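Local coordinates for putative peptidyl-arginine deiminase family protein (PDB 6B10) that probably hydrolyses agmatine to N-carbamoylputrescine as an agmatine deiminase in polyamine biosynthesis, at residues 287-290 / 291-294; 234-237 / 238-241. All coordinates share one frame; numbering follows the deposited sequence.

Contact 1 of 2, residues 287-290 / 291-294; sequences DKND and EIIA
N289 and I292 run alongside one another, and CD1 of I292 lies beyond OD1 of the N289 carboxamide, 3.6 Å from it and raised toward one side of the amide plane. K288 NZ comes from the other side of that plane and makes a weak bond to N289 OD1, while ND2 reaches weakly to the carbonyls of P254 and I255. The D290 carboxylate is met nearly face-on by a backbone amide: D287 N stands above its plane, weakly bonded to D290 OD2 at 3.4 Å. D290 OD1 is held more firmly, by Y270 OH and Y285 N. A capping bond runs from N289 N to the anti lone pair of D287 OD1 over 2.8 Å, nearly straight at 169°. D287 and D290 form a capping box at the start of helix 289-300, which links strands 279-284 and 305-310 in a beta-alpha-beta unit. The regular helix bonds follow, from I293 N to N289 O (2.9 Å) and from A294 N to D290 O (3.1 Å). With CG1 set between its own backbone N and carbonyl carbon (chi1 64°), I293 brings that methylene to 3.2 Å from N289 O, and its side chain packs against V282 and L253. One water bridges D287 O and, weakly, E291 N.

Contact 2 of 2, residues 234-237 / 238-241; sequences LPLQ and KMKE
M239 projects from helix 233-244 beside L236, one turn earlier; its CB rests 3.5 Å from P235 O and about as far from L236 O. From there CG and SD continue in an extended run, CG opposite the backbone N (chi1 -167°), until a bend at the last torsion (chi3 73°) swings the methyl round. That methyl, CE, ends 3.8 Å from CD2 of L236, the two side chains leaving the same face of the helix. Both also touch L211, while L236 meets C223 and M239 meets H222 on strand 219-224, so this face of the helix packs inward within the beta-alpha-beta unit of strands 219-224 and 249-254. K238 lies elsewhere on the helix: its CG sits 3.3 Å from L234 O, the carbonyl that also accepts K238 N at 2.8 Å. K240 sets CB 3.3 Å from Q237 O and extends past H222 to a salt bridge between NZ and E252, and E241 pairs with K244. Four successive backbone bonds, closing with E241 N to Q237 O at 3.2 Å, satisfy the carbonyls of 234-237. The one apolar side-chain contact, thioether methyl on leucine branch, implies dispersion and burial, whereas K240 and E241 find their ionic partners beyond it.

In the fold
Contacts 1 and 2 lie on separate helices of one chain, each the helical crossover of a beta-alpha-beta unit. Their centres are 21 Å apart and their nearest atoms about 10 Å, so they do not touch. Strand 249-254 relates them: it follows the helix of contact 2, whose K240 forms a salt bridge with E252, and the next two residues, L253 and P254, receive I293 of contact 1. Contact 1 shapes the beginning of its helix, contact 2 the body of another. Both are partly buried, centred 20 and 22 Å from the centre of the chain, and neither supplies a residue of the potassium site formed by F91, D106 and F107.

Contact 1 of 2, residues 287-290 / 291-294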
ATOM      1  N   ASP A 287      -1.673 -19.490  -9.105  1.00 28.73           N
ATOM      2  CA  ASP A 287      -2.783 -20.257  -8.562  1.00 28.11           C
ATOM      3  C   ASP A 287      -3.989 -19.900  -9.410  1.00 27.84           C
ATOM      4  O   ASP A 287      -4.049 -18.805  -9.962  1.00 27.57           O
ATOM      5  CB  ASP A 287      -3.005 -19.864  -7.096  1.00 28.26           C
ATOM      6  CG  ASP A 287      -4.163 -20.602  -6.444  1.00 28.14           C
ATOM      7  OD1 ASP A 287      -5.339 -20.268  -6.718  1.00 28.18           O
ATOM      8  OD2 ASP A 287      -3.897 -21.491  -5.620  1.00 27.98           O
ATOM      9  N   LYS A 288      -4.947 -20.815  -9.514  1.00 28.66           N
ATOM     10  CA  LYS A 288      -6.146 -20.592 -10.334  1.00 29.55           C
ATOM     11  C   LYS A 288      -6.915 -19.330  -9.939  1.00 28.08           C
ATOM     12  O   LYS A 288      -7.647 -18.768 -10.754  1.00 27.17           O
ATOM     13  CB  LYS A 288      -7.085 -21.806 -10.288  1.00 31.21           C
ATOM     14  CG  LYS A 288      -7.655 -22.131  -8.918  1.00 34.05           C
ATOM     15  CD  LYS A 288      -8.701 -23.235  -9.012  1.00 37.09           C
ATOM     16  CE  LYS A 288      -9.111 -23.745  -7.641  1.00 37.66           C
ATOM     17  NZ  LYS A 288      -9.787 -22.686  -6.848  1.00 38.80           N
ATOM     18  N   ASN A 289      -6.758 -18.896  -8.692  1.00 26.74           N
ATOM     19  CA  ASN A 289      -7.443 -17.702  -8.219  1.00 26.85           C
ATOM     20  C   ASN A 289      -6.897 -16.398  -8.794  1.00 25.90           C
ATOM     21  O   ASN A 289      -7.592 -15.390  -8.754  1.00 25.59           O
ATOM     22  CB  ASN A 289      -7.456 -17.656  -6.689  1.00 27.04           C
ATOM     23  CG  ASN A 289      -8.358 -18.716  -6.082  1.00 27.53           C
ATOM     24  OD1 ASN A 289      -9.070 -19.423  -6.787  1.00 29.61           O
ATOM     25  ND2 ASN A 289      -8.330 -18.828  -4.772  1.00 28.40           N
ATOM     26  N   ASP A 290      -5.670 -16.425  -9.327  1.00 25.59           N
ATOM     27  CA  ASP A 290      -5.108 -15.292 -10.071  1.00 25.07           C
ATOM     28  C   ASP A 290      -6.102 -14.833 -11.128  1.00 25.58           C
ATOM     29  O   ASP A 290      -6.417 -13.643 -11.244  1.00 24.17           O
ATOM     30  CB  ASP A 290      -3.813 -15.678 -10.804  1.00 24.49           C
ATOM     31  CG  ASP A 290      -2.635 -15.945  -9.874  1.00 24.24           C
ATOM     32  OD1 ASP A 290      -2.728 -15.770  -8.645  1.00 24.01           O
ATOM     33  OD2 ASP A 290      -1.588 -16.368 -10.391  1.00 25.33           O
ATOM     34  N   GLU A 291      -6.577 -15.797 -11.907  1.00 26.14           N
ATOM     35  CA  GLU A 291      -7.501 -15.524 -12.990  1.00 28.24           C
ATOM     36  C   GLU A 291      -8.851 -15.059 -12.462  1.00 26.37           C
ATOM     37  O   GLU A 291      -9.464 -14.168 -13.033  1.00 25.71           O
ATOM     38  CB  GLU A 291      -7.684 -16.765 -13.867  1.00 31.07           C
ATOM     39  CG  GLU A 291      -8.711 -16.564 -14.970  1.00 35.16           C
ATOM     40  CD  GLU A 291      -8.717 -17.660 -16.022  1.00 39.04           C
ATOM     41  OE1 GLU A 291      -7.876 -18.586 -15.952  1.00 41.50           O
ATOM     42  OE2 GLU A 291      -9.575 -17.585 -16.930  1.00 42.82           O
ATOM     43  N   ILE A 292      -9.311 -15.667 -11.377  1.00 25.65           N
ATOM     44  CA  ILE A 292     -10.619 -15.331 -10.812  1.00 25.63           C
ATOM     45  C   ILE A 292     -10.636 -13.889 -10.308  1.00 24.90           C
ATOM     46  O   ILE A 292     -11.579 -13.138 -10.590  1.00 23.85           O
ATOM     47  CB  ILE A 292     -11.029 -16.314  -9.686  1.00 26.56           C
ATOM     48  CG1 ILE A 292     -11.258 -17.717 -10.274  1.00 27.50           C
ATOM     49  CG2 ILE A 292     -12.294 -15.840  -8.980  1.00 26.39           C
ATOM     50  CD1 ILE A 292     -11.558 -18.781  -9.244  1.00 27.71           C
ATOM     51  N   ILE A 293      -9.599 -13.496  -9.567  1.00 24.17           N
ATOM     52  CA  ILE A 293      -9.574 -12.155  -8.989  1.00 23.88           C
ATOM     53  C   ILE A 293      -9.355 -11.086 -10.061  1.00 24.19           C
ATOM     54  O   ILE A 293      -9.950 -10.020  -9.991  1.00 22.69           O
ATOM     55  CB  ILE A 293      -8.592 -12.018  -7.804  1.00 24.28           C
ATOM     56  CG1 ILE A 293      -7.135 -12.240  -8.224  1.00 24.53           C
ATOM     57  CG2 ILE A 293      -8.993 -12.980  -6.687  1.00 24.05           C
ATOM     58  CD1 ILE A 293      -6.318 -10.972  -8.311  1.00 25.22           C
ATOM     59  N   ALA A 294      -8.554 -11.400 -11.082  1.00 24.91           N
ATOM     60  CA  ALA A 294      -8.292 -10.459 -12.176  1.00 24.67           C
ATOM     61  C   ALA A 294      -9.550 -10.163 -12.992  1.00 24.81           C
ATOM     62  O   ALA A 294      -9.813  -9.010 -13.325  1.00 24.80           O
ATOM     63  CB  ALA A 294      -7.190 -10.982 -13.084  1.00 24.43           C
TER
HETATM   64  O   HOH W   1      -4.950 -18.298 -12.967  1.00 37.03           O

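Contact 2 of 2, residues 234-237 / 238-241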
ATOM      1  N   LEU A 234     -12.543 -19.006   9.371  1.00 40.90           N
ATOM      2  CA  LEU A 234     -13.451 -18.336  10.314  1.00 41.20           C
ATOM      3  C   LEU A 234     -13.121 -16.858  10.570  1.00 38.01           C
ATOM      4  O   LEU A 234     -14.038 -16.038  10.628  1.00 37.98           O
ATOM      5  CB  LEU A 234     -13.539 -19.108  11.643  1.00 43.59           C
ATOM      6  CG  LEU A 234     -14.202 -20.493  11.575  1.00 46.13           C
ATOM      7  CD1 LEU A 234     -14.037 -21.228  12.899  1.00 46.95           C
ATOM      8  CD2 LEU A 234     -15.677 -20.403  11.195  1.00 46.63           C
ATOM      9  N   PRO A 235     -11.828 -16.514  10.740  1.00 34.96           N
ATOM     10  CA  PRO A 235     -11.460 -15.103  10.826  1.00 34.29           C
ATOM     11  C   PRO A 235     -11.945 -14.286   9.631  1.00 33.73           C
ATOM     12  O   PRO A 235     -12.491 -13.199   9.815  1.00 34.07           O
ATOM     13  CB  PRO A 235      -9.934 -15.138  10.854  1.00 35.09           C
ATOM     14  CG  PRO A 235      -9.602 -16.458  11.449  1.00 35.74           C
ATOM     15  CD  PRO A 235     -10.678 -17.397  11.002  1.00 35.60           C
ATOM     16  N   LEU A 236     -11.758 -14.815   8.424  1.00 33.08           N
ATOM     17  CA  LEU A 236     -12.200 -14.128   7.215  1.00 33.23           C
ATOM     18  C   LEU A 236     -13.714 -14.164   7.045  1.00 34.53           C
ATOM     19  O   LEU A 236     -14.296 -13.211   6.526  1.00 33.60           O
ATOM     20  CB  LEU A 236     -11.490 -14.678   5.971  1.00 31.79           C
ATOM     21  CG  LEU A 236      -9.985 -14.377   5.936  1.00 31.50           C
ATOM     22  CD1 LEU A 236      -9.346 -14.978   4.697  1.00 31.69           C
ATOM     23  CD2 LEU A 236      -9.709 -12.879   6.003  1.00 31.04           C
ATOM     24  N   GLN A 237     -14.358 -15.242   7.486  1.00 35.76           N
ATOM     25  CA  GLN A 237     -15.824 -15.267   7.493  1.00 37.87           C
ATOM     26  C   GLN A 237     -16.385 -14.213   8.447  1.00 36.88           C
ATOM     27  O   GLN A 237     -17.356 -13.538   8.118  1.00 36.11           O
ATOM     28  CB  GLN A 237     -16.370 -16.657   7.829  1.00 39.37           C
ATOM     29  CG  GLN A 237     -16.329 -17.630   6.655  1.00 42.16           C
ATOM     30  CD  GLN A 237     -17.281 -17.254   5.523  1.00 43.77           C
ATOM     31  OE1 GLN A 237     -18.368 -16.729   5.756  1.00 45.40           O
ATOM     32  NE2 GLN A 237     -16.874 -17.534   4.287  1.00 45.82           N
ATOM     33  N   LYS A 238     -15.764 -14.061   9.615  1.00 37.05           N
ATOM     34  CA  LYS A 238     -16.174 -13.023  10.567  1.00 38.51           C
ATOM     35  C   LYS A 238     -15.913 -11.610  10.022  1.00 36.75           C
ATOM     36  O   LYS A 238     -16.753 -10.718  10.156  1.00 36.10           O
ATOM     37  CB  LYS A 238     -15.456 -13.199  11.906  1.00 40.66           C
ATOM     38  CG  LYS A 238     -15.943 -14.373  12.738  1.00 42.67           C
ATOM     39  CD  LYS A 238     -15.096 -14.515  13.993  1.00 44.65           C
ATOM     40  CE  LYS A 238     -15.330 -15.843  14.691  1.00 47.00           C
ATOM     41  NZ  LYS A 238     -14.283 -16.094  15.717  1.00 48.38           N
ATOM     42  N   MET A 239     -14.751 -11.413   9.408  1.00 35.23           N
ATOM     43  CA  MET A 239     -14.450 -10.147   8.741  1.00 33.58           C
ATOM     44  C   MET A 239     -15.505  -9.834   7.678  1.00 33.32           C
ATOM     45  O   MET A 239     -15.941  -8.692   7.554  1.00 33.62           O
ATOM     46  CB  MET A 239     -13.059 -10.179   8.107  1.00 32.43           C
ATOM     47  CG  MET A 239     -12.553  -8.810   7.665  1.00 31.33           C
ATOM     48  SD  MET A 239     -10.956  -8.897   6.835  1.00 30.08           S
ATOM     49  CE  MET A 239     -11.441  -9.612   5.268  1.00 30.82           C
ATOM     50  N   LYS A 240     -15.914 -10.847   6.920  1.00 33.91           N
ATOM     51  CA  LYS A 240     -16.953 -10.667   5.907  1.00 34.86           C
ATOM     52  C   LYS A 240     -18.235 -10.110   6.527  1.00 35.54           C
ATOM     53  O   LYS A 240     -18.819  -9.152   6.010  1.00 35.41           O
ATOM     54  CB  LYS A 240     -17.244 -11.983   5.178  1.00 34.91           C
ATOM     55  CG  LYS A 240     -18.247 -11.855   4.039  1.00 35.88           C
ATOM     56  CD  LYS A 240     -18.591 -13.213   3.438  1.00 37.66           C
ATOM     57  CE  LYS A 240     -19.736 -13.113   2.440  1.00 38.79           C
ATOM     58  NZ  LYS A 240     -19.707 -14.226   1.441  1.00 40.08           N
ATOM     59  N   GLU A 241     -18.665 -10.713   7.634  1.00 36.62           N
ATOM     60  CA  GLU A 241     -19.886 -10.281   8.322  1.00 36.41           C
ATOM     61  C   GLU A 241     -19.802  -8.829   8.785  1.00 34.58           C
ATOM     62  O   GLU A 241     -20.756  -8.070   8.607  1.00 34.11           O
ATOM     63  CB  GLU A 241     -20.202 -11.206   9.508  1.00 38.49           C
ATOM     64  CG  GLU A 241     -20.632 -12.613   9.105  1.00 39.66           C
ATOM     65  CD  GLU A 241     -21.829 -12.617   8.170  1.00 41.30           C
ATOM     66  OE1 GLU A 241     -22.715 -11.755   8.341  1.00 43.47           O
ATOM     67  OE2 GLU A 241     -21.883 -13.473   7.258  1.00 43.50           O
TER